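PDB 2H34: Serine/threonine-protein kinase pknE from Mycobacterium tuberculosis, which catalyses the ATP-dependent phosphorylation of serine and threonine side chains in proteins, through its kinase domain, the part of the protein in this structure. Local coordinates for residues A[89-97]-A[142-153]; A[217-225]-A[280-291]. One frame throughout, in Å; residues are numbered along the deposited sequence.

How the interactions relate
The two contacts belong to one protein kinase domain but differ in depth and chemistry. Interaction 1 lies at the surface and joins a loop with no regular structure, leading from helix 75-88 into strand 99-105, to helix 133-152, which also borders interaction 2. It mixes carboxylate, imidazole and hydroxyl contacts with small methyl groups. Interaction 2 is buried, sets helix 217-230 against the start of helix 284-293, and consists mostly of aliphatic packing with no hydrogen bond across it. The two meet where Asp148 OD1, on helix 133-152, probably accepts a hydrogen bond from Cys284 N at 3.1 Å. Leu147 of the same helix packs against the sulfur of Cys284.

Interaction 1. Residues A[89-97]-A[142-153]; sequences GRLQEPHVV and QIGSALDAAHAA
Glu93 and His95 meet the helix side by side, Glu93 over Ser145 and Ala149, His95 over Gln142. The carboxylate of Glu93 is turned by a bend at chi2 (-71°) so that OE2 faces the hydroxyl of Ser145, which donates a weak hydrogen bond to it (OG to OE2 2.9 Å), while Glu93 CB rests 3.6 Å from Ala149 CB. The same carboxylate also holds His95, two residues on, within the type I turn from Glu93 to Val96: His95 ND1 donates to the syn lone pair of Glu93 OE2 (3.0 Å), and the backbone N of His95 reaches Glu93 OE1 from above the carboxylate plane (2.6 Å). Held in this way, the imidazole is fixed in rotation and presents one face to the helix, where Gln142 CB sits 3.6 Å from the ring centroid, a CH-pi contact. Phe172 also stacks on the His95 ring. Beside this polar group, Val96 CG1 touches Ala146 CB at 3.5 Å. Farther along the helix the contact is apolar, Leu91 bringing CD2 to 3.9 Å from Ala153 CB. The small residues Ser145, Ala146, Ala149 and Ala153 form the helix face the loop lies on, consistent with its close approach (His95 CA to Ala146 CA 5.5 Å). This is the docking of the αC-β4 loop on helix αE, by which the protein kinase fold ties its N-lobe to its C-lobe.

Interaction 2. Residues A[217-225]-A[280-291]; sequences DIYALTCVL and RYVTCGDLSAAA
This is a buried helix-helix contact in the C-lobe, where helix 217-230 packs against helix 284-293 and the loop that leads into it. The axes of the two short helical segments run in roughly the same direction, 29° apart and 10.1 Å at closest approach. Leu287 is the central knob: it enters a hole formed by Ile218, Leu221, Thr222 and Leu225. Its two methyls divide the work, CD1 lying 3.5 Å from Leu221 CD2, CD2 reaching across to Leu225 CD2 at 4.1 Å. The hydroxyl of Thr222 is turned back to its own helix, donating to Ile218 O (OG1 to O 2.8 Å), so the buried group is satisfied there, with a weak further bond to Gly272 O, while OG1 lies against Leu287 CD1. One turn earlier, Cys284 puts SG 3.6 Å from Leu221 CD2 and also touches Ile218 CG1. With Ile218 CG1 anti to the carbonyl carbon (chi1 -71°), that atom lies 3.7 Å from Cys284 N and CD1 points to Val282 O, while CG2 turns to Tyr281 O at 3.6 Å. Thr283 N-caps helix 284-293 through its hydroxyl, which accepts from Asp286 N. Just before that helix, Arg280 meets Tyr219: the ring edge lies over one face of the guanidinium, Tyr219 CD1 to Arg280 CZ 3.5 Å, with the planes 72° apart. The guanidinium itself is held by a salt bridge to Glu205 and a hydrogen bond to Ala274 O. Such an arginine paired with the glutamate of the APE motif, beside a hydrophobic αF helix, is a hallmark of the protein kinase C-lobe.

Interaction 1. Residues A[89-97]-A[142-153]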
ATOM      1  N   GLY A  89      -0.056  10.015 -12.553  1.00 73.33           N
ATOM      2  CA  GLY A  89       0.562   9.864 -13.870  1.00 72.37           C
ATOM      3  C   GLY A  89       1.845  10.658 -14.046  1.00 71.63           C
ATOM      4  O   GLY A  89       2.464  10.608 -15.106  1.00 71.34           O
ATOM      5  N   ARG A  90       2.235  11.398 -13.013  1.00 70.99           N
ATOM      6  CA  ARG A  90       3.505  12.112 -13.011  1.00 70.49           C
ATOM      7  C   ARG A  90       4.596  11.236 -12.449  1.00 70.14           C
ATOM      8  O   ARG A  90       5.785  11.542 -12.592  1.00 70.35           O
ATOM      9  CB  ARG A  90       3.420  13.361 -12.159  1.00 70.41           C
ATOM     10  CG  ARG A  90       3.056  14.596 -12.918  1.00 70.97           C
ATOM     11  CD  ARG A  90       3.093  15.772 -11.977  1.00 72.50           C
ATOM     12  NE  ARG A  90       2.315  16.883 -12.495  1.00 74.20           N
ATOM     13  CZ  ARG A  90       1.448  17.571 -11.767  1.00 75.31           C
ATOM     14  NH1 ARG A  90       1.242  17.235 -10.500  1.00 75.70           N
ATOM     15  NH2 ARG A  90       0.775  18.579 -12.310  1.00 76.31           N
ATOM     16  N   LEU A  91       4.188  10.151 -11.801  1.00 69.30           N
ATOM     17  CA  LEU A  91       5.130   9.282 -11.126  1.00 68.75           C
ATOM     18  C   LEU A  91       5.909   8.479 -12.141  1.00 68.42           C
ATOM     19  O   LEU A  91       5.400   8.181 -13.217  1.00 68.65           O
ATOM     20  CB  LEU A  91       4.407   8.369 -10.149  1.00 68.57           C
ATOM     21  CG  LEU A  91       3.848   9.175  -8.983  1.00 68.94           C
ATOM     22  CD1 LEU A  91       2.752   8.409  -8.277  1.00 69.78           C
ATOM     23  CD2 LEU A  91       4.955   9.565  -8.014  1.00 69.29           C
ATOM     24  N   GLN A  92       7.150   8.147 -11.807  1.00 67.61           N
ATOM     25  CA  GLN A  92       7.984   7.388 -12.718  1.00 67.03           C
ATOM     26  C   GLN A  92       8.477   6.108 -12.087  1.00 66.01           C
ATOM     27  O   GLN A  92       9.127   5.298 -12.743  1.00 65.32           O
ATOM     28  CB  GLN A  92       9.183   8.215 -13.145  1.00 67.43           C
ATOM     29  CG  GLN A  92       8.855   9.399 -13.993  1.00 69.40           C
ATOM     30  CD  GLN A  92      10.061  10.275 -14.165  1.00 73.86           C
ATOM     31  OE1 GLN A  92      11.170   9.780 -14.397  1.00 75.65           O
ATOM     32  NE2 GLN A  92       9.870  11.588 -14.029  1.00 76.05           N
ATOM     33  N   GLU A  93       8.192   5.943 -10.805  1.00 64.97           N
ATOM     34  CA  GLU A  93       8.682   4.799 -10.081  1.00 64.32           C
ATOM     35  C   GLU A  93       8.028   3.539 -10.654  1.00 63.54           C
ATOM     36  O   GLU A  93       6.826   3.545 -10.953  1.00 63.75           O
ATOM     37  CB  GLU A  93       8.364   4.978  -8.608  1.00 64.63           C
ATOM     38  CG  GLU A  93       9.393   4.396  -7.680  1.00 66.48           C
ATOM     39  CD  GLU A  93       9.364   2.892  -7.700  1.00 70.27           C
ATOM     40  OE1 GLU A  93       8.244   2.330  -7.651  1.00 70.91           O
ATOM     41  OE2 GLU A  93      10.454   2.277  -7.804  1.00 71.48           O
ATOM     42  N   PRO A  94       8.821   2.470 -10.862  1.00 62.30           N
ATOM     43  CA  PRO A  94       8.333   1.249 -11.487  1.00 61.49           C
ATOM     44  C   PRO A  94       7.487   0.301 -10.640  1.00 60.77           C
ATOM     45  O   PRO A  94       6.995  -0.681 -11.183  1.00 60.46           O
ATOM     46  CB  PRO A  94       9.629   0.546 -11.911  1.00 61.50           C
ATOM     47  CG  PRO A  94      10.597   0.950 -10.926  1.00 61.64           C
ATOM     48  CD  PRO A  94      10.262   2.381 -10.594  1.00 62.36           C
ATOM     49  N   HIS A  95       7.332   0.565  -9.342  1.00 60.19           N
ATOM     50  CA  HIS A  95       6.438  -0.241  -8.494  1.00 59.92           C
ATOM     51  C   HIS A  95       5.127   0.488  -8.246  1.00 59.99           C
ATOM     52  O   HIS A  95       4.361   0.168  -7.331  1.00 59.62           O
ATOM     53  CB  HIS A  95       7.102  -0.607  -7.173  1.00 59.76           C
ATOM     54  CG  HIS A  95       8.417  -1.275  -7.353  1.00 60.19           C
ATOM     55  ND1 HIS A  95       9.604  -0.576  -7.368  1.00 60.59           N
ATOM     56  CD2 HIS A  95       8.731  -2.564  -7.606  1.00 59.73           C
ATOM     57  CE1 HIS A  95      10.597  -1.413  -7.602  1.00 60.93           C
ATOM     58  NE2 HIS A  95      10.095  -2.624  -7.749  1.00 61.38           N
ATOM     59  N   VAL A  96       4.893   1.489  -9.072  1.00 59.96           N
ATOM     60  CA  VAL A  96       3.620   2.132  -9.120  1.00 60.63           C
ATOM     61  C   VAL A  96       3.067   1.831 -10.497  1.00 60.90           C
ATOM     62  O   VAL A  96       3.746   2.040 -11.508  1.00 61.20           O
ATOM     63  CB  VAL A  96       3.728   3.642  -8.821  1.00 60.37           C
ATOM     64  CG1 VAL A  96       4.253   3.866  -7.414  1.00 60.54           C
ATOM     65  CG2 VAL A  96       4.645   4.313  -9.814  1.00 62.47           C
ATOM     66  N   VAL A  97       1.849   1.294 -10.511  1.00 61.06           N
ATOM     67  CA  VAL A  97       1.073   1.095 -11.724  1.00 60.80           C
ATOM     68  C   VAL A  97       1.117   2.336 -12.605  1.00 60.98           C
ATOM     69  O   VAL A  97       0.819   3.433 -12.139  1.00 60.55           O
ATOM     70  CB  VAL A  97      -0.401   0.778 -11.390  1.00 60.80           C
ATOM     71  CG1 VAL A  97      -1.201   0.549 -12.663  1.00 60.85           C
ATOM     72  CG2 VAL A  97      -0.497  -0.438 -10.474  1.00 60.32           C
ATOM     73  N   GLN A 142      10.498  -2.811  -2.346  1.00 65.47           N
ATOM     74  CA  GLN A 142       9.774  -2.322  -3.521  1.00 65.64           C
ATOM     75  C   GLN A 142       8.596  -1.407  -3.205  1.00 66.34           C
ATOM     76  O   GLN A 142       8.382  -0.440  -3.916  1.00 67.11           O
ATOM     77  CB  GLN A 142       9.254  -3.476  -4.368  1.00 65.45           C
ATOM     78  CG  GLN A 142      10.290  -4.413  -4.886  1.00 64.53           C
ATOM     79  CD  GLN A 142       9.663  -5.659  -5.462  1.00 65.24           C
ATOM     80  OE1 GLN A 142       9.616  -6.693  -4.800  1.00 66.76           O
ATOM     81  NE2 GLN A 142       9.160  -5.570  -6.692  1.00 64.13           N
ATOM     82  N   ILE A 143       7.804  -1.725  -2.179  1.00 66.72           N
ATOM     83  CA  ILE A 143       6.677  -0.875  -1.829  1.00 66.93           C
ATOM     84  C   ILE A 143       7.148   0.427  -1.187  1.00 67.30           C
ATOM     85  O   ILE A 143       6.607   1.493  -1.485  1.00 67.58           O
ATOM     86  CB  ILE A 143       5.651  -1.594  -0.920  1.00 67.03           C
ATOM     87  CG1 ILE A 143       4.846  -2.591  -1.728  1.00 67.02           C
ATOM     88  CG2 ILE A 143       4.671  -0.615  -0.299  1.00 66.34           C
ATOM     89  CD1 ILE A 143       5.405  -3.934  -1.640  1.00 69.19           C
ATOM     90  N   GLY A 144       8.154   0.345  -0.317  1.00 67.24           N
ATOM     91  CA  GLY A 144       8.701   1.546   0.325  1.00 67.26           C
ATOM     92  C   GLY A 144       9.195   2.516  -0.732  1.00 67.12           C
ATOM     93  O   GLY A 144       9.051   3.744  -0.614  1.00 66.66           O
ATOM     94  N   SER A 145       9.742   1.930  -1.789  1.00 66.79           N
ATOM     95  CA  SER A 145      10.200   2.670  -2.944  1.00 67.00           C
ATOM     96  C   SER A 145       9.036   3.414  -3.593  1.00 67.26           C
ATOM     97  O   SER A 145       9.125   4.618  -3.824  1.00 67.91           O
ATOM     98  CB  SER A 145      10.897   1.720  -3.928  1.00 66.67           C
ATOM     99  OG  SER A 145      11.346   2.399  -5.067  1.00 65.96           O
ATOM    100  N   ALA A 146       7.929   2.714  -3.838  1.00 67.29           N
ATOM    101  CA  ALA A 146       6.730   3.344  -4.380  1.00 67.04           C
ATOM    102  C   ALA A 146       6.234   4.462  -3.460  1.00 67.33           C
ATOM    103  O   ALA A 146       5.907   5.559  -3.908  1.00 67.59           O
ATOM    104  CB  ALA A 146       5.658   2.316  -4.592  1.00 66.87           C
ATOM    105  N   LEU A 147       6.193   4.177  -2.164  1.00 67.51           N
ATOM    106  CA  LEU A 147       5.748   5.147  -1.196  1.00 67.48           C
ATOM    107  C   LEU A 147       6.619   6.395  -1.214  1.00 67.96           C
ATOM    108  O   LEU A 147       6.083   7.507  -1.270  1.00 68.87           O
ATOM    109  CB  LEU A 147       5.737   4.536   0.197  1.00 67.76           C
ATOM    110  CG  LEU A 147       4.719   3.441   0.504  1.00 66.94           C
ATOM    111  CD1 LEU A 147       4.954   2.894   1.905  1.00 64.40           C
ATOM    112  CD2 LEU A 147       3.309   3.977   0.364  1.00 66.40           C
ATOM    113  N   ASP A 148       7.945   6.226  -1.170  1.00 67.60           N
ATOM    114  CA  ASP A 148       8.866   7.371  -1.226  1.00 67.49           C
ATOM    115  C   ASP A 148       8.564   8.264  -2.434  1.00 67.39           C
ATOM    116  O   ASP A 148       8.497   9.488  -2.327  1.00 66.96           O
ATOM    117  CB  ASP A 148      10.313   6.899  -1.351  1.00 67.62           C
ATOM    118  CG  ASP A 148      10.900   6.375  -0.049  1.00 68.44           C
ATOM    119  OD1 ASP A 148      10.388   6.661   1.061  1.00 67.49           O
ATOM    120  OD2 ASP A 148      11.932   5.674  -0.165  1.00 71.50           O
ATOM    121  N   ALA A 149       8.399   7.630  -3.593  1.00 67.61           N
ATOM    122  CA  ALA A 149       8.132   8.345  -4.834  1.00 67.94           C
ATOM    123  C   ALA A 149       6.841   9.145  -4.706  1.00 68.39           C
ATOM    124  O   ALA A 149       6.769  10.300  -5.141  1.00 68.44           O
ATOM    125  CB  ALA A 149       8.048   7.381  -5.993  1.00 67.14           C
ATOM    126  N   ALA A 150       5.828   8.524  -4.103  1.00 68.68           N
ATOM    127  CA  ALA A 150       4.543   9.168  -3.941  1.00 69.36           C
ATOM    128  C   ALA A 150       4.720  10.452  -3.121  1.00 69.78           C
ATOM    129  O   ALA A 150       4.425  11.557  -3.607  1.00 69.52           O
ATOM    130  CB  ALA A 150       3.555   8.223  -3.296  1.00 69.19           C
ATOM    131  N   HIS A 151       5.260  10.299  -1.908  1.00 70.25           N
ATOM    132  CA  HIS A 151       5.588  11.431  -1.046  1.00 70.58           C
ATOM    133  C   HIS A 151       6.315  12.555  -1.799  1.00 70.89           C
ATOM    134  O   HIS A 151       5.972  13.730  -1.675  1.00 71.29           O
ATOM    135  CB  HIS A 151       6.427  10.974   0.144  1.00 70.27           C
ATOM    136  CG  HIS A 151       6.732  12.076   1.109  1.00 71.03           C
ATOM    137  ND1 HIS A 151       5.809  12.540   2.023  1.00 71.58           N
ATOM    138  CD2 HIS A 151       7.837  12.841   1.271  1.00 70.91           C
ATOM    139  CE1 HIS A 151       6.338  13.530   2.716  1.00 70.25           C
ATOM    140  NE2 HIS A 151       7.569  13.731   2.282  1.00 70.49           N
ATOM    141  N   ALA A 152       7.304  12.181  -2.598  1.00 71.09           N
ATOM    142  CA  ALA A 152       8.128  13.150  -3.297  1.00 71.50           C
ATOM    143  C   ALA A 152       7.376  13.986  -4.349  1.00 71.95           C
ATOM    144  O   ALA A 152       7.775  15.112  -4.639  1.00 71.87           O
ATOM    145  CB  ALA A 152       9.330  12.455  -3.911  1.00 71.26           C
ATOM    146  N   ALA A 153       6.303  13.443  -4.924  1.00 72.55           N
ATOM    147  CA  ALA A 153       5.507  14.198  -5.896  1.00 72.89           C
ATOM    148  C   ALA A 153       4.315  14.875  -5.222  1.00 73.49           C
ATOM    149  O   ALA A 153       3.464  15.471  -5.892  1.00 73.82           O
ATOM    150  CB  ALA A 153       5.041  13.307  -7.025  1.00 72.76           C
TER

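Interaction 2. Residues A[217-225]-A[280-291]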
ATOM      1  N   ASP A 217       2.941   6.616   6.489  1.00 79.86           N
ATOM      2  CA  ASP A 217       3.181   5.383   5.714  1.00 79.35           C
ATOM      3  C   ASP A 217       4.406   4.551   6.143  1.00 78.97           C
ATOM      4  O   ASP A 217       4.378   3.320   6.077  1.00 78.77           O
ATOM      5  CB  ASP A 217       3.195   5.648   4.197  1.00 79.38           C
ATOM      6  CG  ASP A 217       4.071   6.826   3.792  1.00 79.05           C
ATOM      7  OD1 ASP A 217       4.415   6.926   2.590  1.00 80.04           O
ATOM      8  OD2 ASP A 217       4.404   7.662   4.651  1.00 78.99           O
ATOM      9  N   ILE A 218       5.460   5.224   6.604  1.00 78.50           N
ATOM     10  CA  ILE A 218       6.648   4.555   7.142  1.00 77.60           C
ATOM     11  C   ILE A 218       6.276   3.654   8.318  1.00 77.19           C
ATOM     12  O   ILE A 218       6.773   2.536   8.428  1.00 76.93           O
ATOM     13  CB  ILE A 218       7.748   5.585   7.546  1.00 77.60           C
ATOM     14  CG1 ILE A 218       8.368   6.200   6.291  1.00 76.93           C
ATOM     15  CG2 ILE A 218       8.846   4.932   8.394  1.00 76.46           C
ATOM     16  CD1 ILE A 218       8.678   7.642   6.409  1.00 76.98           C
ATOM     17  N   TYR A 219       5.388   4.148   9.173  1.00 76.99           N
ATOM     18  CA  TYR A 219       4.890   3.389  10.321  1.00 77.28           C
ATOM     19  C   TYR A 219       4.148   2.161   9.804  1.00 77.41           C
ATOM     20  O   TYR A 219       4.466   1.024  10.181  1.00 77.80           O
ATOM     21  CB  TYR A 219       3.946   4.252  11.174  1.00 77.26           C
ATOM     22  CG  TYR A 219       3.462   3.624  12.483  1.00 77.63           C
ATOM     23  CD1 TYR A 219       4.053   3.976  13.694  1.00 78.88           C
ATOM     24  CD2 TYR A 219       2.393   2.726  12.520  1.00 76.99           C
ATOM     25  CE1 TYR A 219       3.623   3.439  14.899  1.00 77.69           C
ATOM     26  CE2 TYR A 219       1.958   2.175  13.730  1.00 76.81           C
ATOM     27  CZ  TYR A 219       2.588   2.540  14.912  1.00 77.60           C
ATOM     28  OH  TYR A 219       2.207   2.028  16.131  1.00 78.60           O
ATOM     29  N   ALA A 220       3.160   2.404   8.941  1.00 76.83           N
ATOM     30  CA  ALA A 220       2.358   1.344   8.359  1.00 75.90           C
ATOM     31  C   ALA A 220       3.239   0.225   7.770  1.00 75.57           C
ATOM     32  O   ALA A 220       3.091  -0.950   8.127  1.00 75.19           O
ATOM     33  CB  ALA A 220       1.439   1.923   7.314  1.00 75.96           C
ATOM     34  N   LEU A 221       4.186   0.601   6.913  1.00 75.04           N
ATOM     35  CA  LEU A 221       5.059  -0.380   6.251  1.00 74.88           C
ATOM     36  C   LEU A 221       5.783  -1.289   7.241  1.00 74.78           C
ATOM     37  O   LEU A 221       6.031  -2.463   6.956  1.00 74.92           O
ATOM     38  CB  LEU A 221       6.072   0.315   5.345  1.00 74.52           C
ATOM     39  CG  LEU A 221       6.774  -0.522   4.280  1.00 73.86           C
ATOM     40  CD1 LEU A 221       5.786  -1.005   3.248  1.00 72.81           C
ATOM     41  CD2 LEU A 221       7.875   0.282   3.605  1.00 73.26           C
ATOM     42  N   THR A 222       6.111  -0.737   8.405  1.00 74.43           N
ATOM     43  CA  THR A 222       6.840  -1.485   9.414  1.00 74.10           C
ATOM     44  C   THR A 222       5.928  -2.524  10.080  1.00 74.63           C
ATOM     45  O   THR A 222       6.353  -3.662  10.315  1.00 74.86           O
ATOM     46  CB  THR A 222       7.510  -0.545  10.437  1.00 73.72           C
ATOM     47  OG1 THR A 222       8.129   0.536   9.743  1.00 71.88           O
ATOM     48  CG2 THR A 222       8.564  -1.278  11.227  1.00 73.31           C
ATOM     49  N   CYS A 223       4.679  -2.148  10.362  1.00 74.73           N
ATOM     50  CA  CYS A 223       3.659  -3.131  10.727  1.00 75.04           C
ATOM     51  C   CYS A 223       3.546  -4.218   9.635  1.00 75.05           C
ATOM     52  O   CYS A 223       3.556  -5.419   9.927  1.00 75.15           O
ATOM     53  CB  CYS A 223       2.305  -2.459  10.935  1.00 75.04           C
ATOM     54  SG  CYS A 223       2.267  -1.175  12.215  1.00 76.92           S
ATOM     55  N   VAL A 224       3.477  -3.800   8.375  1.00 74.52           N
ATOM     56  CA  VAL A 224       3.360  -4.760   7.296  1.00 74.28           C
ATOM     57  C   VAL A 224       4.570  -5.705   7.274  1.00 74.60           C
ATOM     58  O   VAL A 224       4.409  -6.932   7.159  1.00 74.81           O
ATOM     59  CB  VAL A 224       3.161  -4.079   5.931  1.00 74.10           C
ATOM     60  CG1 VAL A 224       3.238  -5.107   4.822  1.00 74.39           C
ATOM     61  CG2 VAL A 224       1.824  -3.381   5.882  1.00 73.08           C
ATOM     62  N   LEU A 225       5.769  -5.139   7.407  1.00 74.41           N
ATOM     63  CA  LEU A 225       6.984  -5.938   7.471  1.00 74.16           C
ATOM     64  C   LEU A 225       6.873  -6.946   8.613  1.00 74.56           C
ATOM     65  O   LEU A 225       7.082  -8.149   8.415  1.00 74.32           O
ATOM     66  CB  LEU A 225       8.206  -5.041   7.667  1.00 74.12           C
ATOM     67  CG  LEU A 225       9.559  -5.717   7.960  1.00 73.59           C
ATOM     68  CD1 LEU A 225       9.989  -6.671   6.853  1.00 71.82           C
ATOM     69  CD2 LEU A 225      10.632  -4.670   8.214  1.00 72.20           C
ATOM     70  N   ARG A 280      11.377   7.665  14.230  1.00 72.94           N
ATOM     71  CA  ARG A 280      11.252   6.614  13.238  1.00 72.65           C
ATOM     72  C   ARG A 280      12.179   6.944  12.097  1.00 72.54           C
ATOM     73  O   ARG A 280      12.826   7.993  12.119  1.00 72.73           O
ATOM     74  CB  ARG A 280       9.817   6.511  12.724  1.00 72.53           C
ATOM     75  CG  ARG A 280       8.813   6.130  13.780  1.00 72.90           C
ATOM     76  CD  ARG A 280       7.425   6.129  13.191  1.00 73.72           C
ATOM     77  NE  ARG A 280       6.403   6.482  14.173  1.00 73.18           N
ATOM     78  CZ  ARG A 280       5.346   7.243  13.898  1.00 73.45           C
ATOM     79  NH1 ARG A 280       5.192   7.740  12.677  1.00 75.15           N
ATOM     80  NH2 ARG A 280       4.448   7.510  14.835  1.00 72.21           N
ATOM     81  N   TYR A 281      12.241   6.062  11.101  1.00 71.64           N
ATOM     82  CA  TYR A 281      12.993   6.349   9.902  1.00 71.12           C
ATOM     83  C   TYR A 281      12.296   7.473   9.174  1.00 70.67           C
ATOM     84  O   TYR A 281      11.083   7.599   9.247  1.00 70.46           O
ATOM     85  CB  TYR A 281      13.088   5.124   9.011  1.00 71.46           C
ATOM     86  CG  TYR A 281      13.705   3.910   9.675  1.00 72.43           C
ATOM     87  CD1 TYR A 281      12.906   2.918  10.243  1.00 73.88           C
ATOM     88  CD2 TYR A 281      15.085   3.738   9.712  1.00 72.96           C
ATOM     89  CE1 TYR A 281      13.470   1.799  10.845  1.00 74.28           C
ATOM     90  CE2 TYR A 281      15.655   2.625  10.305  1.00 73.44           C
ATOM     91  CZ  TYR A 281      14.847   1.667  10.871  1.00 74.01           C
ATOM     92  OH  TYR A 281      15.408   0.563  11.449  1.00 74.71           O
ATOM     93  N   VAL A 282      13.080   8.307   8.503  1.00 70.68           N
ATOM     94  CA  VAL A 282      12.561   9.470   7.789  1.00 70.55           C
ATOM     95  C   VAL A 282      11.985   9.062   6.431  1.00 70.55           C
ATOM     96  O   VAL A 282      11.056   9.696   5.921  1.00 70.19           O
ATOM     97  CB  VAL A 282      13.662  10.543   7.651  1.00 70.33           C
ATOM     98  CG1 VAL A 282      13.239  11.677   6.717  1.00 69.70           C
ATOM     99  CG2 VAL A 282      13.970  11.097   9.023  1.00 71.28           C
ATOM    100  N   THR A 283      12.548   7.995   5.866  1.00 70.58           N
ATOM    101  CA  THR A 283      12.034   7.401   4.641  1.00 70.84           C
ATOM    102  C   THR A 283      11.788   5.890   4.725  1.00 71.18           C
ATOM    103  O   THR A 283      12.351   5.178   5.565  1.00 71.04           O
ATOM    104  CB  THR A 283      12.978   7.631   3.448  1.00 70.72           C
ATOM    105  OG1 THR A 283      14.165   6.854   3.630  1.00 70.32           O
ATOM    106  CG2 THR A 283      13.315   9.100   3.294  1.00 70.35           C
ATOM    107  N   CYS A 284      10.962   5.410   3.805  1.00 71.43           N
ATOM    108  CA  CYS A 284      10.792   3.998   3.602  1.00 71.86           C
ATOM    109  C   CYS A 284      12.080   3.412   3.070  1.00 72.02           C
ATOM    110  O   CYS A 284      12.366   2.225   3.285  1.00 72.18           O
ATOM    111  CB  CYS A 284       9.667   3.758   2.608  1.00 72.06           C
ATOM    112  SG  CYS A 284       8.055   3.892   3.354  1.00 73.22           S
ATOM    113  N   GLY A 285      12.848   4.245   2.370  1.00 71.89           N
ATOM    114  CA  GLY A 285      14.156   3.846   1.866  1.00 72.25           C
ATOM    115  C   GLY A 285      15.079   3.463   3.004  1.00 72.48           C
ATOM    116  O   GLY A 285      15.764   2.442   2.942  1.00 72.45           O
ATOM    117  N   ASP A 286      15.069   4.269   4.062  1.00 72.84           N
ATOM    118  CA  ASP A 286      15.909   4.007   5.223  1.00 73.25           C
ATOM    119  C   ASP A 286      15.413   2.813   6.005  1.00 73.30           C
ATOM    120  O   ASP A 286      16.216   2.026   6.515  1.00 73.95           O
ATOM    121  CB  ASP A 286      16.009   5.236   6.116  1.00 73.33           C
ATOM    122  CG  ASP A 286      16.738   6.378   5.445  1.00 74.50           C
ATOM    123  OD1 ASP A 286      16.478   7.534   5.834  1.00 76.47           O
ATOM    124  OD2 ASP A 286      17.556   6.131   4.522  1.00 75.45           O
ATOM    125  N   LEU A 287      14.093   2.680   6.098  1.00 72.99           N
ATOM    126  CA  LEU A 287      13.487   1.459   6.598  1.00 72.75           C
ATOM    127  C   LEU A 287      14.048   0.267   5.833  1.00 72.77           C
ATOM    128  O   LEU A 287      14.665  -0.626   6.420  1.00 72.55           O
ATOM    129  CB  LEU A 287      11.984   1.512   6.376  1.00 73.00           C
ATOM    130  CG  LEU A 287      11.057   0.662   7.244  1.00 73.00           C
ATOM    131  CD1 LEU A 287       9.716   0.621   6.567  1.00 73.54           C
ATOM    132  CD2 LEU A 287      11.548  -0.743   7.482  1.00 73.02           C
ATOM    133  N   SER A 288      13.829   0.267   4.515  1.00 72.74           N
ATOM    134  CA  SER A 288      14.290  -0.814   3.651  1.00 72.26           C
ATOM    135  C   SER A 288      15.738  -1.104   3.945  1.00 71.80           C
ATOM    136  O   SER A 288      16.101  -2.251   4.179  1.00 72.16           O
ATOM    137  CB  SER A 288      14.130  -0.458   2.166  1.00 72.54           C
ATOM    138  OG  SER A 288      12.843  -0.796   1.685  1.00 72.41           O
ATOM    139  N   ALA A 289      16.562  -0.059   3.954  1.00 71.12           N
ATOM    140  CA  ALA A 289      17.996  -0.252   4.074  1.00 70.56           C
ATOM    141  C   ALA A 289      18.283  -1.010   5.362  1.00 70.60           C
ATOM    142  O   ALA A 289      18.980  -2.033   5.346  1.00 70.78           O
ATOM    143  CB  ALA A 289      18.740   1.077   4.017  1.00 69.96           C
ATOM    144  N   ALA A 290      17.697  -0.534   6.460  1.00 70.23           N
ATOM    145  CA  ALA A 290      17.881  -1.147   7.767  1.00 70.11           C
ATOM    146  C   ALA A 290      17.405  -2.588   7.757  1.00 70.10           C
ATOM    147  O   ALA A 290      18.062  -3.470   8.281  1.00 70.03           O
ATOM    148  CB  ALA A 290      17.141  -0.351   8.829  1.00 70.11           C
ATOM    149  N   ALA A 291      16.250  -2.813   7.143  1.00 70.64           N
ATOM    150  CA  ALA A 291      15.648  -4.137   7.062  1.00 70.99           C
ATOM    151  C   ALA A 291      16.589  -5.105   6.361  1.00 71.43           C
ATOM    152  O   ALA A 291      16.872  -6.202   6.860  1.00 71.42           O
ATOM    153  CB  ALA A 291      14.336  -4.048   6.322  1.00 70.82           C
TER